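Local atomic coordinates of putative glucarate dehydratase (PDB entry 4IT1), a protein that probably catalyses the magnesium-dependent dehydration of D-glucarate to 5-dehydro-4-deoxy-D-glucarate, as a member of the mandelate racemase/muconate lactonizing enzyme family. Residues Tyr174-Val178 with Gln431-Lys436. Sequence-based numbering, arbitrary orientation.
Sequences YAQHV and QMQRYK
Tyr435 reaches across to Val178 and makes the one direct hydrogen bond between the segments: Val178 N donates to Tyr435 OH at 3.0 Å, nearly straight, with an N-H...O angle of 173°. A water sits in the plane of the Tyr435 ring, beyond its hydroxyl, though its approach to that oxygen is doubtfully short. It bridges the two segments, lying 2.8 Å from His177 ND1, in the plane of the imidazole, and accepting from Gln431 NE2 at 3.1 Å. The other imidazole nitrogen, His177 NE2, is bonded to the carbonyl oxygen of Asp37, which fixes how this buried ring is turned.

Here the loop that follows barrel strand 163-170 meets segment 431-436 in the region of the chain's last helix, 428-433, a contact on the enolase-type barrel away from the magnesium site. Met432 O accepts from both Tyr435 N and Lys436 N as the chain turns there.

The apolar part gathers round the same phenol. Tyr174 lays its CE2 over one face of the Tyr435 ring, 3.8 Å from Tyr435 CD2 and displaced toward the rim; the two planes are inclined at 39°. Val178 CB meets Tyr435 CE2 at 3.7 Å. With chi1 at 79°, Val178 CG1 lies between its own backbone N and carbonyl carbon, and comes to the edge of the Arg434 guanidinium, 3.7 Å from NH1. A leucine in place of Tyr435 would probably leave Val178 N without its acceptor and take away the ring face that Tyr174 packs on. The extended Lys436 chain passes the Tyr174 hydroxyl, its CE 3.8 Å from Tyr174 OH.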
loop_
_atom_site.group_PDB
_atom_site.type_symbol
_atom_site.label_atom_id
_atom_site.label_comp_id
_atom_site.label_asym_id
_atom_site.label_seq_id
_atom_site.Cartn_x
_atom_site.Cartn_y
_atom_site.Cartn_z
ATOM N N TYR A 174 24.851 -15.153 29.412
ATOM C CA TYR A 174 25.526 -15.962 30.425
ATOM C C TYR A 174 25.947 -17.276 29.777
ATOM O O TYR A 174 25.414 -17.652 28.727
ATOM C CB TYR A 174 24.612 -16.247 31.631
ATOM C CG TYR A 174 24.274 -15.045 32.496
ATOM C CD1 TYR A 174 25.230 -14.066 32.787
ATOM C CD2 TYR A 174 23.004 -14.905 33.055
ATOM C CE1 TYR A 174 24.919 -12.972 33.583
ATOM C CE2 TYR A 174 22.684 -13.816 33.859
ATOM C CZ TYR A 174 23.643 -12.852 34.118
ATOM O OH TYR A 174 23.334 -11.768 34.910
ATOM N N ALA A 175 26.888 -17.974 30.406
ATOM C CA ALA A 175 27.352 -19.268 29.914
ATOM C C ALA A 175 26.216 -20.292 29.874
ATOM O O ALA A 175 26.129 -21.100 28.951
ATOM C CB ALA A 175 28.504 -19.775 30.771
ATOM N N GLN A 176 25.335 -20.235 30.868
ATOM C CA GLN A 176 24.254 -21.211 30.995
ATOM C C GLN A 176 23.037 -20.645 31.718
ATOM O O GLN A 176 23.154 -19.724 32.535
ATOM C CB GLN A 176 24.748 -22.456 31.744
ATOM C CG GLN A 176 25.415 -22.149 33.080
ATOM C CD GLN A 176 25.610 -23.379 33.948
ATOM O OE1 GLN A 176 26.738 -23.719 34.305
ATOM N NE2 GLN A 176 24.511 -24.045 34.302
ATOM N N HIS A 177 21.876 -21.215 31.410
ATOM C CA HIS A 177 20.663 -21.008 32.188
ATOM C C HIS A 177 20.833 -21.561 33.605
ATOM O O HIS A 177 21.366 -22.662 33.793
ATOM C CB HIS A 177 19.480 -21.701 31.516
ATOM C CG HIS A 177 19.060 -21.069 30.226
ATOM N ND1 HIS A 177 18.407 -19.856 30.167
ATOM C CD2 HIS A 177 19.181 -21.492 28.946
ATOM C CE1 HIS A 177 18.152 -19.555 28.906
ATOM N NE2 HIS A 177 18.611 -20.532 28.145
ATOM N N VAL A 178 20.389 -20.787 34.593
ATOM C CA VAL A 178 20.300 -21.246 35.979
ATOM C C VAL A 178 19.449 -22.520 36.038
ATOM O O VAL A 178 18.423 -22.621 35.347
ATOM C CB VAL A 178 19.712 -20.140 36.897
ATOM C CG1 VAL A 178 18.190 -20.046 36.768
ATOM C CG2 VAL A 178 20.132 -20.352 38.347
ATOM N N GLN A 431 12.076 -14.217 34.747
ATOM C CA GLN A 431 13.251 -15.045 34.528
ATOM C C GLN A 431 14.493 -14.414 35.131
ATOM O O GLN A 431 15.254 -15.096 35.809
ATOM C CB GLN A 431 13.439 -15.349 33.037
ATOM C CG GLN A 431 14.519 -16.383 32.727
ATOM C CD GLN A 431 14.252 -17.750 33.349
ATOM O OE1 GLN A 431 13.104 -18.191 33.476
ATOM N NE2 GLN A 431 15.322 -18.430 33.735
ATOM N N MET A 432 14.690 -13.111 34.919
ATOM C CA MET A 432 15.847 -12.436 35.522
ATOM C C MET A 432 15.798 -12.470 37.051
ATOM O O MET A 432 16.850 -12.421 37.705
ATOM C CB MET A 432 16.011 -10.998 35.002
ATOM C CG MET A 432 17.243 -10.253 35.521
ATOM S SD MET A 432 18.870 -11.020 35.238
ATOM C CE MET A 432 19.198 -10.483 33.573
ATOM N N GLN A 433 14.588 -12.567 37.615
ATOM C CA GLN A 433 14.418 -12.535 39.072
ATOM C C GLN A 433 15.026 -13.770 39.753
ATOM O O GLN A 433 15.297 -13.752 40.952
ATOM C CB GLN A 433 12.944 -12.311 39.468
ATOM C CG GLN A 433 12.547 -10.835 39.443
ATOM C CD GLN A 433 11.048 -10.565 39.515
ATOM O OE1 GLN A 433 10.224 -11.477 39.583
ATOM N NE2 GLN A 433 10.691 -9.285 39.481
ATOM N N ARG A 434 15.275 -14.819 38.972
ATOM C CA ARG A 434 15.918 -16.029 39.489
ATOM C C ARG A 434 17.418 -15.850 39.721
ATOM O O ARG A 434 18.024 -16.595 40.494
ATOM C CB ARG A 434 15.629 -17.223 38.587
ATOM C CG ARG A 434 14.151 -17.576 38.486
ATOM C CD ARG A 434 13.846 -18.147 37.118
ATOM N NE ARG A 434 12.942 -19.293 37.175
ATOM C CZ ARG A 434 13.333 -20.567 37.184
ATOM N NH1 ARG A 434 14.624 -20.882 37.144
ATOM N NH2 ARG A 434 12.427 -21.535 37.237
ATOM N N TYR A 435 18.009 -14.848 39.077
ATOM C CA TYR A 435 19.436 -14.547 39.257
ATOM C C TYR A 435 19.607 -13.378 40.212
ATOM O O TYR A 435 20.523 -13.360 41.036
ATOM C CB TYR A 435 20.106 -14.185 37.922
ATOM C CG TYR A 435 19.962 -15.206 36.812
ATOM C CD1 TYR A 435 18.777 -15.310 36.079
ATOM C CD2 TYR A 435 21.025 -16.049 36.473
ATOM C CE1 TYR A 435 18.645 -16.236 35.056
ATOM C CE2 TYR A 435 20.901 -16.982 35.451
ATOM C CZ TYR A 435 19.715 -17.069 34.745
ATOM O OH TYR A 435 19.595 -17.990 33.725
ATOM N N LYS A 436 18.739 -12.379 40.063
ATOM C CA LYS A 436 18.793 -11.187 40.895
ATOM C C LYS A 436 17.397 -11.019 41.479
ATOM O O LYS A 436 16.489 -10.549 40.790
ATOM C CB LYS A 436 19.215 -9.957 40.079
ATOM C CG LYS A 436 20.372 -10.192 39.110
ATOM C CD LYS A 436 20.833 -8.911 38.425
ATOM C CE LYS A 436 21.617 -9.233 37.158
ATOM N NZ LYS A 436 22.523 -8.129 36.733
HETATM O O HOH W 1 17.886 -17.796 32.046
#